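Local coordinates for protein putative alpha KG dependent 2,4-D dioxygenase (Burkholderia xenovorans, PDB 5J92) that binds iron(II) and probably catalyses 2-oxoglutarate-dependent oxidation, possibly of 2,4-D-like compounds, at residues 17-22 against 151-156; 131-136 against 265-270. All blocks are in the same frame, centred on the assembly; numbering follows the deposited sequence.

Contact 1 (17-22 against 151-156); sequences HPFIAA and FADMRA
Phe19 and Ile20, in the turn leading into strand 21-25, pack on the junction where strand 149-153 gives way to helix 154-159; the contact is buried and small, mixed apolar and polar, crossed by one hydrogen bond. That bond runs from Arg155 NH2 to Phe19 O, 2.9 Å but bent (130° at the hydrogen), its donor above the carbonyl plane. Side-on, Asp153 orients the guanidinium: Arg155 NE to Asp153 OD1 at 2.9 Å and Arg155 NH2 to Asp153 OD2 at 2.8 Å. Asp153 is also the helix N-cap, its OD1 accepting from Ala156 N on the opposite face of the carboxylate from Arg155 NE. Asp153 OD2 lies at the edge of the Phe19 ring, 3.2 Å from Phe19 CD1, while Phe19 CE1 reaches Ala156 CB at 3.8 Å. With CG1 beside its backbone N (chi1 -63°), Ile20 slides antiparallel past Asp153, Ile20 CG1 to Asp153 CB 3.8 Å, and its CG2 meets Phe151 CB. Within the turn, His17 ND1 accepts from the backbone N of Phe19 and Ile20, and His17 CE1 lies over one face of the Phe19 ring. Strands 50-53 and 251-254 flank the contact through Val50 and Tyr252, and Phe151 reaches to His271 of strand 269-273.

Contact 2 (131-136 against 265-270); sequences PARYSF and DNRALM
Asn266 and Arg133 join the two segments through hydrogen bonds from the Asn266 backbone N and side-chain amide, where strand 132-139 turns a corner beside the end of strand 261-265. Three cross the contact, all donated by Asn266. Two converge on Arg133 O: Asn266 N at 2.9 Å, nearly along the C=O axis, and Asn266 ND2 at 3.0 Å from well above the carbonyl plane. Asn266 ND2 also donates to Ser135 OG at 2.8 Å. Both ND2 acceptors lie close to the amide plane, which fixes the amide's rotation, and OD1 accepts from Asp124 N.

The charged groups pair within 265-270 and approach across the contact. A chi1 of -171° turns the Asp265 carboxylate toward Arg267, where Asp265 OD1 takes both Arg267 N, closing an Asx turn, and Arg267 NE at 2.8 Å through the syn lone pair. Arg267 NH2 completes the side-on grip at OD2, an oxygen that His209 also reaches. Arg133 and Arg267 run side by side in the same direction with guanidinium planes 22° apart; Arg133 CG sits 3.6 Å above the Arg267 plane, over its centre. Asp292 makes a salt bridge with Arg133 NE and a long, weak ion pair with Arg267, probably offsetting the like charges.

Packing completes the interface. Tyr134 and Asp265 are an antiparallel non-hydrogen-bonded pair, with Tyr134 CE1 3.8 Å from Asp265 CB. The hydroxyl bonds to Ser45; it lies at the edge of the Arg267 guanidinium, but the angle to Arg267 NH2 is too poor for a hydrogen bond.

Ser135 OG also bonds to Asp124, which binds iron(II) together with His122 and His271. Asn266 and Ser135 are therefore second-shell residues behind the His-Asp-His facial triad characteristic of the double-stranded beta-helix of this dioxygenase family.

From the N terminus, the chain passes 17-22, then 131-136 and, soon afterwards, 151-156, where contact 1 closes a loop of 128 intervening residues. Contact 2 closes an equally long one at 265-270. Because the segments alternate along the chain, the closures cross. Contact 1 ties the six-stranded mixed sheet, through strand 21-25, to the three-stranded sheet; contact 2 joins neighbouring strands of that mixed sheet and leads into strand 269-273. Their centres lie 13 Å apart, yet they meet directly: Ala152 N is 2.9 Å from Met270 O, a probable hydrogen bond between neighbouring strands, and Arg155 packs on Ala268.

Contact 1 (17-22 against 151-156)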
ATOM      1  N   HIS A  17     -10.270 -11.550 -18.611  1.00 15.41           N
ATOM      2  CA  HIS A  17      -9.151 -10.630 -18.541  1.00 15.48           C
ATOM      3  C   HIS A  17      -8.157 -11.163 -19.559  1.00 16.29           C
ATOM      4  O   HIS A  17      -8.152 -12.373 -19.820  1.00 17.11           O
ATOM      5  CB  HIS A  17      -8.548 -10.612 -17.119  1.00 13.41           C
ATOM      6  CG  HIS A  17      -7.412  -9.660 -16.941  1.00 13.88           C
ATOM      7  ND1 HIS A  17      -6.114  -9.981 -17.278  1.00 13.53           N
ATOM      8  CD2 HIS A  17      -7.371  -8.401 -16.441  1.00 14.50           C
ATOM      9  CE1 HIS A  17      -5.326  -8.953 -17.016  1.00 16.16           C
ATOM     10  NE2 HIS A  17      -6.062  -7.985 -16.496  1.00 15.99           N
ATOM     11  N   PRO A  18      -7.361 -10.314 -20.195  1.00 16.34           N
ATOM     12  CA  PRO A  18      -6.475 -10.843 -21.249  1.00 16.44           C
ATOM     13  C   PRO A  18      -5.519 -11.929 -20.756  1.00 16.22           C
ATOM     14  O   PRO A  18      -5.151 -12.813 -21.540  1.00 20.15           O
ATOM     15  CB  PRO A  18      -5.734  -9.592 -21.754  1.00 17.73           C
ATOM     16  CG  PRO A  18      -5.994  -8.539 -20.723  1.00 20.02           C
ATOM     17  CD  PRO A  18      -7.331  -8.845 -20.137  1.00 16.79           C
ATOM     18  N   PHE A  19      -5.118 -11.920 -19.489  1.00 13.84           N
ATOM     19  CA  PHE A  19      -4.173 -12.956 -19.077  1.00 14.39           C
ATOM     20  C   PHE A  19      -4.307 -13.467 -17.646  1.00 13.85           C
ATOM     21  O   PHE A  19      -3.584 -14.405 -17.294  1.00 17.26           O
ATOM     22  CB  PHE A  19      -2.729 -12.462 -19.320  1.00 16.07           C
ATOM     23  CG  PHE A  19      -2.422 -11.101 -18.745  1.00 20.67           C
ATOM     24  CD1 PHE A  19      -2.139 -10.945 -17.391  1.00 16.28           C
ATOM     25  CD2 PHE A  19      -2.351  -9.984 -19.570  1.00 19.52           C
ATOM     26  CE1 PHE A  19      -1.819  -9.696 -16.858  1.00 18.40           C
ATOM     27  CE2 PHE A  19      -2.038  -8.728 -19.051  1.00 20.40           C
ATOM     28  CZ  PHE A  19      -1.769  -8.581 -17.683  1.00 18.87           C
ATOM     29  N   ILE A  20      -5.189 -12.923 -16.815  1.00 13.05           N
ATOM     30  CA  ILE A  20      -5.304 -13.365 -15.425  1.00 13.16           C
ATOM     31  C   ILE A  20      -6.411 -14.395 -15.247  1.00 14.07           C
ATOM     32  O   ILE A  20      -6.243 -15.370 -14.513  1.00 14.73           O
ATOM     33  CB  ILE A  20      -5.536 -12.167 -14.485  1.00 14.89           C
ATOM     34  CG1 ILE A  20      -4.344 -11.214 -14.525  1.00 14.61           C
ATOM     35  CG2 ILE A  20      -5.790 -12.672 -13.049  1.00 14.19           C
ATOM     36  CD1 ILE A  20      -4.572  -9.940 -13.735  1.00 17.69           C
ATOM     37  N   ALA A  21      -7.565 -14.177 -15.877  1.00 13.25           N
ATOM     38  CA  ALA A  21      -8.770 -14.909 -15.522  1.00 14.26           C
ATOM     39  C   ALA A  21      -9.544 -15.305 -16.768  1.00 17.03           C
ATOM     40  O   ALA A  21      -9.566 -14.578 -17.766  1.00 17.62           O
ATOM     41  CB  ALA A  21      -9.680 -14.073 -14.605  1.00 15.19           C
ATOM     42  N   ALA A  22     -10.196 -16.462 -16.687  1.00 16.45           N
ATOM     43  CA  ALA A  22     -11.053 -16.937 -17.763  1.00 17.19           C
ATOM     44  C   ALA A  22     -12.185 -17.766 -17.180  1.00 16.67           C
ATOM     45  O   ALA A  22     -12.004 -18.483 -16.188  1.00 15.18           O
ATOM     46  CB  ALA A  22     -10.280 -17.785 -18.777  1.00 14.74           C
ATOM     47  N   PHE A 151      -7.338 -10.207  -7.905  1.00 13.71           N
ATOM     48  CA  PHE A 151      -6.216 -11.096  -8.175  1.00 15.30           C
ATOM     49  C   PHE A 151      -5.124 -10.304  -8.867  1.00 16.11           C
ATOM     50  O   PHE A 151      -5.387  -9.617  -9.858  1.00 16.25           O
ATOM     51  CB  PHE A 151      -6.641 -12.296  -9.037  1.00 15.28           C
ATOM     52  CG  PHE A 151      -7.702 -13.144  -8.400  1.00 16.41           C
ATOM     53  CD1 PHE A 151      -7.348 -14.166  -7.532  1.00 15.71           C
ATOM     54  CD2 PHE A 151      -9.054 -12.900  -8.645  1.00 17.45           C
ATOM     55  CE1 PHE A 151      -8.320 -14.956  -6.923  1.00 19.14           C
ATOM     56  CE2 PHE A 151     -10.036 -13.678  -8.044  1.00 20.57           C
ATOM     57  CZ  PHE A 151      -9.665 -14.711  -7.177  1.00 21.43           C
ATOM     58  N   ALA A 152      -3.903 -10.412  -8.353  1.00 14.63           N
ATOM     59  CA  ALA A 152      -2.757  -9.702  -8.898  1.00 14.73           C
ATOM     60  C   ALA A 152      -1.786 -10.701  -9.510  1.00 13.18           C
ATOM     61  O   ALA A 152      -1.358 -11.653  -8.841  1.00 13.40           O
ATOM     62  CB  ALA A 152      -2.076  -8.858  -7.822  1.00 13.10           C
ATOM     63  N   ASP A 153      -1.444 -10.482 -10.777  1.00 11.08           N
ATOM     64  CA  ASP A 153      -0.621 -11.428 -11.537  1.00 11.74           C
ATOM     65  C   ASP A 153       0.858 -11.218 -11.208  1.00 12.17           C
ATOM     66  O   ASP A 153       1.461 -10.230 -11.640  1.00 14.98           O
ATOM     67  CB  ASP A 153      -0.886 -11.252 -13.028  1.00 12.36           C
ATOM     68  CG  ASP A 153      -0.230 -12.349 -13.884  1.00 15.58           C
ATOM     69  OD1 ASP A 153       0.735 -13.006 -13.412  1.00 13.28           O
ATOM     70  OD2 ASP A 153      -0.695 -12.532 -15.037  1.00 16.56           O
ATOM     71  N   MET A 154       1.445 -12.142 -10.439  1.00 13.40           N
ATOM     72  CA  MET A 154       2.858 -12.048 -10.076  1.00 13.60           C
ATOM     73  C   MET A 154       3.802 -12.395 -11.230  1.00 14.32           C
ATOM     74  O   MET A 154       5.000 -12.073 -11.151  1.00 11.91           O
ATOM     75  CB  MET A 154       3.165 -12.965  -8.885  1.00 11.60           C
ATOM     76  CG  MET A 154       2.418 -12.606  -7.598  1.00 14.15           C
ATOM     77  SD  MET A 154       2.776 -10.934  -7.029  1.00 14.57           S
ATOM     78  CE  MET A 154       1.360 -10.060  -7.624  1.00 10.14           C
ATOM     79  N   ARG A 155       3.313 -13.098 -12.257  1.00 15.11           N
ATOM     80  CA  ARG A 155       4.124 -13.334 -13.455  1.00 14.78           C
ATOM     81  C   ARG A 155       4.265 -12.047 -14.257  1.00 14.58           C
ATOM     82  O   ARG A 155       5.375 -11.661 -14.652  1.00 14.57           O
ATOM     83  CB  ARG A 155       3.488 -14.422 -14.327  1.00 13.72           C
ATOM     84  CG  ARG A 155       2.926 -15.607 -13.561  1.00 11.65           C
ATOM     85  CD  ARG A 155       1.959 -16.404 -14.422  1.00 19.38           C
ATOM     86  NE  ARG A 155       0.838 -15.562 -14.874  1.00 18.89           N
ATOM     87  CZ  ARG A 155      -0.099 -15.940 -15.742  1.00 18.45           C
ATOM     88  NH1 ARG A 155      -0.076 -17.166 -16.269  1.00 15.90           N
ATOM     89  NH2 ARG A 155      -1.076 -15.092 -16.073  1.00 11.37           N
ATOM     90  N   ALA A 156       3.132 -11.380 -14.521  1.00 12.85           N
ATOM     91  CA  ALA A 156       3.152 -10.114 -15.235  1.00 13.43           C
ATOM     92  C   ALA A 156       3.977  -9.081 -14.481  1.00 14.80           C
ATOM     93  O   ALA A 156       4.733  -8.312 -15.086  1.00 16.06           O
ATOM     94  CB  ALA A 156       1.716  -9.608 -15.442  1.00 12.29           C
TER

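Contact 2 (131-136 against 265-270)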
ATOM      1  N   PRO A 131       2.998 -24.543   1.068  1.00 23.71           N
ATOM      2  CA  PRO A 131       1.873 -23.620   0.882  1.00 21.79           C
ATOM      3  C   PRO A 131       0.782 -24.229   0.007  1.00 20.57           C
ATOM      4  O   PRO A 131       0.840 -25.391  -0.400  1.00 19.96           O
ATOM      5  CB  PRO A 131       2.517 -22.408   0.191  1.00 23.96           C
ATOM      6  CG  PRO A 131       3.997 -22.617   0.322  1.00 25.38           C
ATOM      7  CD  PRO A 131       4.186 -24.087   0.337  1.00 26.32           C
ATOM      8  N   ALA A 132      -0.223 -23.402  -0.283  1.00 18.89           N
ATOM      9  CA  ALA A 132      -1.363 -23.830  -1.070  1.00 22.25           C
ATOM     10  C   ALA A 132      -0.984 -23.956  -2.536  1.00 20.28           C
ATOM     11  O   ALA A 132      -0.082 -23.272  -3.029  1.00 19.51           O
ATOM     12  CB  ALA A 132      -2.517 -22.829  -0.943  1.00 21.55           C
ATOM     13  N   ARG A 133      -1.671 -24.863  -3.227  1.00 16.94           N
ATOM     14  CA  ARG A 133      -1.588 -24.904  -4.681  1.00 17.41           C
ATOM     15  C   ARG A 133      -2.767 -24.102  -5.237  1.00 15.33           C
ATOM     16  O   ARG A 133      -2.683 -22.883  -5.356  1.00 17.32           O
ATOM     17  CB  ARG A 133      -1.591 -26.345  -5.188  1.00 20.34           C
ATOM     18  CG  ARG A 133      -1.401 -26.479  -6.699  1.00 23.12           C
ATOM     19  CD  ARG A 133      -1.234 -27.935  -7.100  1.00 26.96           C
ATOM     20  NE  ARG A 133       0.054 -28.472  -6.657  1.00 29.00           N
ATOM     21  CZ  ARG A 133       0.376 -29.760  -6.664  1.00 28.62           C
ATOM     22  NH1 ARG A 133      -0.497 -30.668  -7.083  1.00 27.44           N
ATOM     23  NH2 ARG A 133       1.578 -30.142  -6.249  1.00 29.56           N
ATOM     24  N   TYR A 134      -3.877 -24.761  -5.528  1.00 15.79           N
ATOM     25  CA  TYR A 134      -5.099 -24.095  -5.952  1.00 15.46           C
ATOM     26  C   TYR A 134      -6.005 -23.864  -4.752  1.00 19.52           C
ATOM     27  O   TYR A 134      -6.154 -24.739  -3.892  1.00 18.93           O
ATOM     28  CB  TYR A 134      -5.848 -24.928  -6.983  1.00 16.73           C
ATOM     29  CG  TYR A 134      -5.092 -25.205  -8.266  1.00 20.27           C
ATOM     30  CD1 TYR A 134      -5.061 -24.263  -9.284  1.00 21.36           C
ATOM     31  CD2 TYR A 134      -4.422 -26.415  -8.465  1.00 20.51           C
ATOM     32  CE1 TYR A 134      -4.385 -24.502 -10.462  1.00 22.62           C
ATOM     33  CE2 TYR A 134      -3.732 -26.665  -9.643  1.00 22.03           C
ATOM     34  CZ  TYR A 134      -3.726 -25.702 -10.642  1.00 24.12           C
ATOM     35  OH  TYR A 134      -3.064 -25.914 -11.831  1.00 23.74           O
ATOM     36  N   SER A 135      -6.633 -22.695  -4.717  1.00 18.91           N
ATOM     37  CA  SER A 135      -7.722 -22.421  -3.791  1.00 17.00           C
ATOM     38  C   SER A 135      -9.028 -22.345  -4.574  1.00 18.40           C
ATOM     39  O   SER A 135      -9.034 -22.010  -5.761  1.00 18.10           O
ATOM     40  CB  SER A 135      -7.477 -21.118  -3.020  1.00 18.07           C
ATOM     41  OG  SER A 135      -6.337 -21.229  -2.169  1.00 19.87           O
ATOM     42  N   PHE A 136     -10.136 -22.685  -3.907  1.00 17.92           N
ATOM     43  CA  PHE A 136     -11.452 -22.751  -4.529  1.00 17.19           C
ATOM     44  C   PHE A 136     -12.460 -22.029  -3.649  1.00 26.25           C
ATOM     45  O   PHE A 136     -12.478 -22.222  -2.425  1.00 25.96           O
ATOM     46  CB  PHE A 136     -11.908 -24.205  -4.734  1.00 18.19           C
ATOM     47  CG  PHE A 136     -10.913 -25.071  -5.462  1.00 18.92           C
ATOM     48  CD1 PHE A 136      -9.797 -25.583  -4.803  1.00 19.57           C
ATOM     49  CD2 PHE A 136     -11.104 -25.391  -6.802  1.00 20.90           C
ATOM     50  CE1 PHE A 136      -8.883 -26.375  -5.463  1.00 20.02           C
ATOM     51  CE2 PHE A 136     -10.190 -26.188  -7.477  1.00 21.43           C
ATOM     52  CZ  PHE A 136      -9.082 -26.695  -6.801  1.00 22.20           C
ATOM     53  N   ASP A 265      -4.690 -20.190  -8.774  1.00 14.61           N
ATOM     54  CA  ASP A 265      -3.377 -20.804  -8.562  1.00 16.39           C
ATOM     55  C   ASP A 265      -2.542 -19.852  -7.709  1.00 12.01           C
ATOM     56  O   ASP A 265      -2.061 -18.824  -8.187  1.00 13.81           O
ATOM     57  CB  ASP A 265      -2.737 -21.114  -9.913  1.00 15.56           C
ATOM     58  CG  ASP A 265      -1.462 -21.958  -9.802  1.00 19.68           C
ATOM     59  OD1 ASP A 265      -0.897 -22.064  -8.690  1.00 18.89           O
ATOM     60  OD2 ASP A 265      -1.044 -22.531 -10.838  1.00 20.79           O
ATOM     61  N   ASN A 266      -2.384 -20.187  -6.424  1.00 17.86           N
ATOM     62  CA  ASN A 266      -1.586 -19.359  -5.527  1.00 17.16           C
ATOM     63  C   ASN A 266      -0.119 -19.281  -5.938  1.00 17.31           C
ATOM     64  O   ASN A 266       0.589 -18.371  -5.493  1.00 17.00           O
ATOM     65  CB  ASN A 266      -1.709 -19.879  -4.093  1.00 17.95           C
ATOM     66  CG  ASN A 266      -3.112 -19.715  -3.540  1.00 17.80           C
ATOM     67  OD1 ASN A 266      -3.479 -18.631  -3.121  1.00 17.31           O
ATOM     68  ND2 ASN A 266      -3.899 -20.785  -3.547  1.00 18.46           N
ATOM     69  N   ARG A 267       0.351 -20.201  -6.784  1.00 21.15           N
ATOM     70  CA  ARG A 267       1.743 -20.201  -7.225  1.00 21.35           C
ATOM     71  C   ARG A 267       2.060 -19.062  -8.180  1.00 23.10           C
ATOM     72  O   ARG A 267       3.240 -18.837  -8.461  1.00 17.99           O
ATOM     73  CB  ARG A 267       2.081 -21.535  -7.899  1.00 20.58           C
ATOM     74  CG  ARG A 267       1.850 -22.745  -7.004  1.00 21.44           C
ATOM     75  CD  ARG A 267       1.950 -24.052  -7.772  1.00 23.63           C
ATOM     76  NE  ARG A 267       0.867 -24.217  -8.741  1.00 21.17           N
ATOM     77  CZ  ARG A 267       0.636 -25.346  -9.401  1.00 23.84           C
ATOM     78  NH1 ARG A 267       1.418 -26.404  -9.188  1.00 25.23           N
ATOM     79  NH2 ARG A 267      -0.370 -25.421 -10.267  1.00 22.76           N
ATOM     80  N   ALA A 268       1.042 -18.340  -8.674  1.00 16.77           N
ATOM     81  CA  ALA A 268       1.235 -17.259  -9.629  1.00 16.17           C
ATOM     82  C   ALA A 268       0.554 -15.961  -9.215  1.00 19.47           C
ATOM     83  O   ALA A 268       0.564 -15.003  -9.991  1.00 14.78           O
ATOM     84  CB  ALA A 268       0.710 -17.671 -11.014  1.00 16.28           C
ATOM     85  N   LEU A 269      -0.050 -15.901  -8.032  1.00 15.13           N
ATOM     86  CA  LEU A 269      -0.934 -14.791  -7.725  1.00 14.47           C
ATOM     87  C   LEU A 269      -0.775 -14.332  -6.290  1.00 14.54           C
ATOM     88  O   LEU A 269      -0.243 -15.039  -5.433  1.00 15.11           O
ATOM     89  CB  LEU A 269      -2.412 -15.165  -7.919  1.00 17.95           C
ATOM     90  CG  LEU A 269      -2.841 -15.590  -9.312  1.00 18.21           C
ATOM     91  CD1 LEU A 269      -4.106 -16.382  -9.217  1.00 14.69           C
ATOM     92  CD2 LEU A 269      -3.042 -14.315 -10.149  1.00 15.01           C
ATOM     93  N   MET A 270      -1.277 -13.127  -6.062  1.00 14.09           N
ATOM     94  CA  MET A 270      -1.770 -12.680  -4.780  1.00 16.84           C
ATOM     95  C   MET A 270      -3.252 -12.407  -4.979  1.00 15.87           C
ATOM     96  O   MET A 270      -3.718 -12.202  -6.112  1.00 13.73           O
ATOM     97  CB  MET A 270      -1.048 -11.417  -4.289  1.00 14.08           C
ATOM     98  CG  MET A 270       0.309 -11.678  -3.625  1.00 14.99           C
ATOM     99  SD  MET A 270       0.918 -10.255  -2.712  1.00 15.00           S
ATOM    100  CE  MET A 270       0.835  -8.980  -3.952  1.00 16.15           C
TER